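Local coordinates for protein bacilliredoxin BrxA (Bacillus subtilis, PDB 3FHK) that is a dithiol bacilliredoxin that removes bacillithiol from S-bacillithiolated proteins after oxidative stress, and has protein disulfide isomerase activity, at residues G57-L62 against S106-A111; H120-H125 against M136-A141. The protein carries 2 engineered substitutions. One frame throughout, in Å; residues are numbered along the deposited sequence.

Interaction 1 (G57-L62 against S106-A111); sequences GCAAGL and SSPSMA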
ATOM      1  N   GLY A  57      16.385  13.420   2.849  1.00 42.90           N
ATOM      2  CA  GLY A  57      16.298  14.570   3.721  1.00 42.05           C
ATOM      3  C   GLY A  57      17.362  15.614   3.462  1.00 43.50           C
ATOM      4  O   GLY A  57      17.096  16.808   3.534  1.00 51.81           O
ATOM      5  N   CYS A  58      18.575  15.185   3.154  1.00 45.52           N
ATOM      6  CA  CYS A  58      19.657  16.155   3.072  1.00 49.77           C
ATOM      7  C   CYS A  58      19.680  16.920   1.738  1.00 38.58           C
ATOM      8  O   CYS A  58      20.305  17.975   1.637  1.00 39.40           O
ATOM      9  CB  CYS A  58      21.002  15.512   3.387  1.00 46.82           C
ATOM     10  SG  CYS A  58      21.806  14.867   1.959  1.00 52.70           S
ATOM     11  N   ALA A  59      18.984  16.395   0.733  1.00 28.85           N
ATOM     12  CA  ALA A  59      18.671  17.166  -0.465  1.00 32.14           C
ATOM     13  C   ALA A  59      17.696  18.293  -0.116  1.00 43.86           C
ATOM     14  O   ALA A  59      17.860  19.435  -0.570  1.00 51.56           O
ATOM     15  CB  ALA A  59      18.074  16.270  -1.535  1.00 25.12           C
ATOM     16  N   ALA A  60      16.686  17.954   0.688  1.00 40.77           N
ATOM     17  CA  ALA A  60      15.655  18.899   1.145  1.00 39.62           C
ATOM     18  C   ALA A  60      16.196  19.937   2.117  1.00 37.53           C
ATOM     19  O   ALA A  60      15.891  21.123   2.006  1.00 42.41           O
ATOM     20  CB  ALA A  60      14.488  18.140   1.807  1.00 32.69           C
ATOM     21  N   GLY A  61      16.989  19.482   3.077  1.00 37.87           N
ATOM     22  CA  GLY A  61      17.461  20.345   4.145  1.00 40.38           C
ATOM     23  C   GLY A  61      18.731  21.118   3.845  1.00 46.63           C
ATOM     24  O   GLY A  61      19.012  22.136   4.484  1.00 47.70           O
ATOM     25  N   LEU A  62      19.508  20.656   2.875  1.00 44.53           N
ATOM     26  CA  LEU A  62      20.802  21.287   2.634  1.00 43.63           C
ATOM     27  C   LEU A  62      21.047  21.640   1.170  1.00 39.09           C
ATOM     28  O   LEU A  62      21.282  22.803   0.838  1.00 40.04           O
ATOM     29  CB  LEU A  62      21.934  20.404   3.161  1.00 35.68           C
ATOM     30  CG  LEU A  62      21.814  19.988   4.629  1.00 40.69           C
ATOM     31  CD1 LEU A  62      22.834  18.913   4.977  1.00 35.40           C
ATOM     32  CD2 LEU A  62      21.972  21.191   5.544  1.00 40.31           C
ATOM     33  N   SER A 106      26.898  10.123  -6.725  1.00 37.78           N
ATOM     34  CA  SER A 106      26.292  10.320  -5.416  1.00 36.32           C
ATOM     35  C   SER A 106      25.140  11.308  -5.536  1.00 37.33           C
ATOM     36  O   SER A 106      25.018  12.017  -6.535  1.00 39.12           O
ATOM     37  CB  SER A 106      27.316  10.801  -4.379  1.00 36.21           C
ATOM     38  OG  SER A 106      27.683  12.157  -4.581  1.00 33.24           O
ATOM     39  N   SER A 107      24.320  11.370  -4.496  1.00 35.17           N
ATOM     40  CA  SER A 107      23.038  12.056  -4.566  1.00 41.68           C
ATOM     41  C   SER A 107      22.616  12.474  -3.153  1.00 37.41           C
ATOM     42  O   SER A 107      22.593  11.640  -2.245  1.00 34.54           O
ATOM     43  CB  SER A 107      22.012  11.082  -5.146  1.00 43.51           C
ATOM     44  OG  SER A 107      20.783  11.713  -5.398  1.00 59.38           O
ATOM     45  N   PRO A 108      22.309  13.765  -2.944  1.00 33.80           N
ATOM     46  CA  PRO A 108      22.409  14.856  -3.912  1.00 33.58           C
ATOM     47  C   PRO A 108      23.868  15.186  -4.142  1.00 33.03           C
ATOM     48  O   PRO A 108      24.711  14.819  -3.336  1.00 32.56           O
ATOM     49  CB  PRO A 108      21.751  16.024  -3.167  1.00 26.70           C
ATOM     50  CG  PRO A 108      22.044  15.714  -1.718  1.00 24.61           C
ATOM     51  CD  PRO A 108      21.778  14.249  -1.652  1.00 25.20           C
ATOM     52  N   SER A 109      24.166  15.866  -5.236  1.00 30.45           N
ATOM     53  CA  SER A 109      25.516  16.360  -5.449  1.00 30.32           C
ATOM     54  C   SER A 109      25.427  17.546  -6.397  1.00 30.99           C
ATOM     55  O   SER A 109      24.366  17.811  -6.960  1.00 29.32           O
ATOM     56  CB  SER A 109      26.440  15.242  -5.967  1.00 27.92           C
ATOM     57  OG  SER A 109      25.967  14.691  -7.190  1.00 28.62           O
ATOM     58  N   MET A 110      26.521  18.273  -6.564  1.00 32.58           N
ATOM     59  CA  MET A 110      26.497  19.460  -7.412  1.00 31.75           C
ATOM     60  C   MET A 110      27.786  19.578  -8.230  1.00 36.14           C
ATOM     61  O   MET A 110      28.867  19.255  -7.748  1.00 31.11           O
ATOM     62  CB  MET A 110      26.284  20.708  -6.560  1.00 21.83           C
ATOM     63  CG  MET A 110      24.942  20.747  -5.816  1.00 30.65           C
ATOM     64  SD  MET A 110      24.719  22.233  -4.800  1.00 30.53           S
ATOM     65  CE  MET A 110      25.243  21.607  -3.213  1.00 45.49           C
ATOM     66  N   ALA A 111      27.665  20.021  -9.476  1.00 29.37           N
ATOM     67  CA  ALA A 111      28.837  20.350 -10.262  1.00 24.62           C
ATOM     68  C   ALA A 111      28.751  21.746 -10.855  1.00 33.31           C
ATOM     69  O   ALA A 111      27.707  22.152 -11.376  1.00 34.60           O
ATOM     70  CB  ALA A 111      29.076  19.310 -11.371  1.00 30.30           C
TER
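Pro108 packs its ring against the first turn of helix 57-73, meeting Cys58 and Ala59 through carbon and sulfur alone, without a hydrogen bond between the two segments. Along the ring, CB of Pro108 lies 4.0 Å from the methyl CB of Ala59. The next atom, CG, touches both partners: it is 3.9 Å from CA of Ala59 and 3.8 Å from SG of Cys58. Finally CD of Pro108 comes 3.7 Å from that same SG. The sulfur reaches the ring because chi1 of 90° places it between its own backbone N and carbonyl carbon. Alanine suits position 59, since its short side chain lets the backbones close to 5.6 Å between CA of Ala59 and CA of Pro108.

The peptide bond before Pro108 is cis, and this is the cis-proline loop of the thioredoxin fold, set as usual beside the redox cysteines. Here they form a CXC motif: Cys58 is one active-site nucleophile, and the side chain of the other, Cys56, also lies close to this proline. The apolar edge of the ring, CG and CD, gives the sulfur a neighbour with no group to hydrogen-bond. The turn leading into strand 109-114 is braced by Ser109, whose OG donates to O of Ser106 at 2.9 Å, approaching from above the carbonyl plane. Arg124 holds the same loop, bonding through NH1 to O of Ser107 and through its backbone N to OG of Ser106.

Interaction 2 (H120-H125 against M136-A141); sequences HFIPRH and MKNLTA. With SO4 (sulfate ion), chain G.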
ATOM      1  N   HIS A 120      34.374  22.435 -10.540  1.00 31.21           N
ATOM      2  CA  HIS A 120      34.212  22.262  -9.102  1.00 33.40           C
ATOM      3  C   HIS A 120      33.101  21.269  -8.810  1.00 30.01           C
ATOM      4  O   HIS A 120      32.039  21.328  -9.408  1.00 35.19           O
ATOM      5  CB  HIS A 120      33.938  23.589  -8.398  1.00 39.66           C
ATOM      6  CG  HIS A 120      33.955  23.480  -6.907  1.00 41.03           C
ATOM      7  ND1 HIS A 120      35.127  23.441  -6.178  1.00 39.04           N
ATOM      8  CD2 HIS A 120      32.949  23.370  -6.007  1.00 41.03           C
ATOM      9  CE1 HIS A 120      34.839  23.325  -4.894  1.00 39.73           C
ATOM     10  NE2 HIS A 120      33.529  23.284  -4.761  1.00 39.43           N
ATOM     11  N   PHE A 121      33.354  20.353  -7.890  1.00 30.52           N
ATOM     12  CA  PHE A 121      32.426  19.269  -7.638  1.00 26.98           C
ATOM     13  C   PHE A 121      32.101  19.237  -6.149  1.00 30.30           C
ATOM     14  O   PHE A 121      32.969  19.463  -5.316  1.00 33.12           O
ATOM     15  CB  PHE A 121      33.020  17.934  -8.117  1.00 30.10           C
ATOM     16  CG  PHE A 121      32.005  16.821  -8.207  1.00 35.43           C
ATOM     17  CD1 PHE A 121      31.976  15.808  -7.263  1.00 37.67           C
ATOM     18  CD2 PHE A 121      31.071  16.797  -9.228  1.00 35.11           C
ATOM     19  CE1 PHE A 121      31.026  14.800  -7.334  1.00 36.94           C
ATOM     20  CE2 PHE A 121      30.120  15.789  -9.303  1.00 32.65           C
ATOM     21  CZ  PHE A 121      30.096  14.795  -8.357  1.00 32.35           C
ATOM     22  N   ILE A 122      30.838  18.997  -5.820  1.00 28.06           N
ATOM     23  CA  ILE A 122      30.429  18.852  -4.433  1.00 30.70           C
ATOM     24  C   ILE A 122      29.693  17.534  -4.269  1.00 33.01           C
ATOM     25  O   ILE A 122      28.501  17.452  -4.533  1.00 26.32           O
ATOM     26  CB  ILE A 122      29.506  19.993  -3.993  1.00 34.73           C
ATOM     27  CG1 ILE A 122      30.166  21.346  -4.272  1.00 33.65           C
ATOM     28  CG2 ILE A 122      29.163  19.857  -2.509  1.00 31.22           C
ATOM     29  CD1 ILE A 122      29.242  22.525  -4.043  1.00 28.06           C
ATOM     30  N   PRO A 123      30.412  16.487  -3.852  1.00 37.34           N
ATOM     31  CA  PRO A 123      29.767  15.182  -3.712  1.00 37.84           C
ATOM     32  C   PRO A 123      28.869  15.167  -2.480  1.00 33.38           C
ATOM     33  O   PRO A 123      28.932  16.081  -1.657  1.00 38.89           O
ATOM     34  CB  PRO A 123      30.946  14.232  -3.517  1.00 34.95           C
ATOM     35  CG  PRO A 123      32.001  15.074  -2.890  1.00 41.70           C
ATOM     36  CD  PRO A 123      31.818  16.472  -3.412  1.00 38.31           C
ATOM     37  N   ARG A 124      28.052  14.133  -2.355  1.00 30.61           N
ATOM     38  CA  ARG A 124      27.168  13.995  -1.207  1.00 36.68           C
ATOM     39  C   ARG A 124      27.862  14.182   0.151  1.00 36.64           C
ATOM     40  O   ARG A 124      27.301  14.802   1.049  1.00 39.61           O
ATOM     41  CB  ARG A 124      26.437  12.653  -1.242  1.00 27.25           C
ATOM     42  CG  ARG A 124      25.510  12.492  -0.054  1.00 40.04           C
ATOM     43  CD  ARG A 124      24.938  11.081   0.057  1.00 45.45           C
ATOM     44  NE  ARG A 124      24.249  10.898   1.332  1.00 45.29           N
ATOM     45  CZ  ARG A 124      22.930  10.957   1.489  1.00 48.99           C
ATOM     46  NH1 ARG A 124      22.144  11.181   0.447  1.00 45.43           N
ATOM     47  NH2 ARG A 124      22.396  10.783   2.691  1.00 53.95           N
ATOM     48  N   HIS A 125      29.080  13.664   0.302  1.00 36.60           N
ATOM     49  CA  HIS A 125      29.756  13.719   1.601  1.00 30.78           C
ATOM     50  C   HIS A 125      30.220  15.125   1.959  1.00 35.26           C
ATOM     51  O   HIS A 125      30.601  15.390   3.095  1.00 40.64           O
ATOM     52  CB  HIS A 125      30.908  12.707   1.691  1.00 38.12           C
ATOM     53  CG  HIS A 125      32.118  13.079   0.888  1.00 36.82           C
ATOM     54  ND1 HIS A 125      32.436  12.470  -0.306  1.00 35.90           N
ATOM     55  CD2 HIS A 125      33.100  13.983   1.125  1.00 35.59           C
ATOM     56  CE1 HIS A 125      33.556  12.991  -0.780  1.00 39.56           C
ATOM     57  NE2 HIS A 125      33.978  13.910   0.069  1.00 44.57           N
ATOM     58  N   MET A 136      26.919  26.754   1.391  1.00 45.82           N
ATOM     59  CA  MET A 136      26.784  27.942   0.562  1.00 45.56           C
ATOM     60  C   MET A 136      28.134  28.637   0.367  1.00 47.22           C
ATOM     61  O   MET A 136      28.432  29.136  -0.721  1.00 48.00           O
ATOM     62  CB  MET A 136      25.745  28.899   1.147  1.00 44.13           C
ATOM     63  CG  MET A 136      24.467  28.989   0.329  1.00 36.77           C
ATOM     64  SD  MET A 136      23.322  30.135   1.087  1.00 79.05           S
ATOM     65  CE  MET A 136      23.339  29.453   2.736  1.00 43.65           C
ATOM     66  N   LYS A 137      28.946  28.656   1.423  1.00 41.51           N
ATOM     67  CA  LYS A 137      30.297  29.196   1.350  1.00 42.28           C
ATOM     68  C   LYS A 137      31.116  28.379   0.355  1.00 47.33           C
ATOM     69  O   LYS A 137      31.978  28.909  -0.345  1.00 52.28           O
ATOM     70  CB  LYS A 137      30.955  29.166   2.732  1.00 47.73           C
ATOM     71  CG  LYS A 137      32.343  29.804   2.789  1.00 52.34           C
ATOM     72  N   ASN A 138      30.835  27.082   0.303  1.00 43.46           N
ATOM     73  CA  ASN A 138      31.467  26.194  -0.655  1.00 39.66           C
ATOM     74  C   ASN A 138      31.109  26.628  -2.070  1.00 37.08           C
ATOM     75  O   ASN A 138      31.983  26.861  -2.897  1.00 44.52           O
ATOM     76  CB  ASN A 138      31.013  24.752  -0.398  1.00 40.76           C
ATOM     77  CG  ASN A 138      31.747  23.735  -1.259  1.00 43.81           C
ATOM     78  OD1 ASN A 138      32.265  24.059  -2.328  1.00 49.94           O
ATOM     79  ND2 ASN A 138      31.779  22.487  -0.798  1.00 39.39           N
ATOM     80  N   LEU A 139      29.812  26.738  -2.339  1.00 38.14           N
ATOM     81  CA  LEU A 139      29.323  27.148  -3.652  1.00 37.84           C
ATOM     82  C   LEU A 139      29.833  28.528  -4.052  1.00 38.38           C
ATOM     83  O   LEU A 139      30.339  28.712  -5.156  1.00 37.21           O
ATOM     84  CB  LEU A 139      27.793  27.162  -3.670  1.00 33.53           C
ATOM     85  CG  LEU A 139      27.105  25.829  -3.934  1.00 42.21           C
ATOM     86  CD1 LEU A 139      25.619  25.905  -3.636  1.00 44.66           C
ATOM     87  CD2 LEU A 139      27.340  25.411  -5.376  1.00 47.00           C
ATOM     88  N   THR A 140      29.684  29.500  -3.156  1.00 32.05           N
ATOM     89  CA  THR A 140      29.994  30.883  -3.494  1.00 34.16           C
ATOM     90  C   THR A 140      31.481  31.115  -3.733  1.00 40.86           C
ATOM     91  O   THR A 140      31.861  31.895  -4.607  1.00 48.48           O
ATOM     92  CB  THR A 140      29.451  31.885  -2.426  1.00 46.79           C
ATOM     93  OG1 THR A 140      30.044  31.612  -1.153  1.00 51.12           O
ATOM     94  CG2 THR A 140      27.950  31.775  -2.313  1.00 37.31           C
ATOM     95  N   ALA A 141      32.321  30.435  -2.958  1.00 44.80           N
ATOM     96  CA  ALA A 141      33.762  30.500  -3.165  1.00 40.15           C
ATOM     97  C   ALA A 141      34.121  29.914  -4.524  1.00 42.72           C
ATOM     98  O   ALA A 141      35.069  30.360  -5.172  1.00 46.29           O
ATOM     99  CB  ALA A 141      34.496  29.766  -2.058  1.00 31.81           C
TER
HETATM  100  S   SO4 G 147      38.237  24.627  -6.867  1.00 81.88           S
HETATM  101  O1  SO4 G 147      37.946  23.198  -6.968  1.00 82.83           O
HETATM  102  O2  SO4 G 147      38.354  24.966  -5.450  1.00 90.04           O
HETATM  103  O3  SO4 G 147      39.497  24.947  -7.536  1.00 87.18           O
HETATM  104  O4  SO4 G 147      37.158  25.388  -7.493  1.00 62.36           O
HETATM  105  O   HOH W   1      33.434  20.454  -2.500  1.00 50.22           O
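His120 and Asn138 join strand 117-122 to helix 132-146 through one hydrogen bond, from NE2 of His120 to OD1 of Asn138 at 2.8 Å. The donor lies in the carbonyl plane of the amide, while the oxygen stands somewhat out of the imidazole plane; ring and amide are turned 77° apart. Asn138 extends to the strand because its CG is anti to the backbone N (chi1 -174°). Its ND2 also works, donating to a water 3.1 Å away that in turn donates to O of Phe121, which fixes the amide's rotation.

Across the imidazole, ND1 of His120 donates to sulfate O1 at 2.9 Å, with the oxygen in the ring plane. Since both ring nitrogens donate, His120 is probably protonated here, which suits an anion probably taken from the crystallisation liquor; His146 grips it too. With His120 replaced by an alanine, OD1 of Asn138 would probably lose its donor and the sulfate one of its two histidine partners.

Next to the polar pair the buried Ile122 sets its CD1 3.8 Å from OD1 of Asn138 and 3.7 Å from CD2 of Leu139, its side chain crossing that of Leu139 at about a right angle. Strand and helix segments run almost antiparallel (167°), their axes 9.9 Å apart, and Leu139 continues inward to Met110 on strand 109-114 and Ala70 on helix 57-73.

Both segments of interaction 1 precede those of interaction 2 along the chain, and the two contacts have their centres about 11 Å apart. They share one mixed sheet: the consecutive strands 109-114 and 117-122 pair antiparallel, Met110 O to Ile122 N at 2.8 Å. Helices 57-73 and 132-146 lie over the same side of this sheet, and Met110 touches both. Interaction 1 is the redox end, with the CXC motif beside the cis-proline; interaction 2 ties the edge strand to the last helix. Arg124, just past that strand, connects them, touching Cys56, Cys58 and Pro108, so the strand's end also frames the active site.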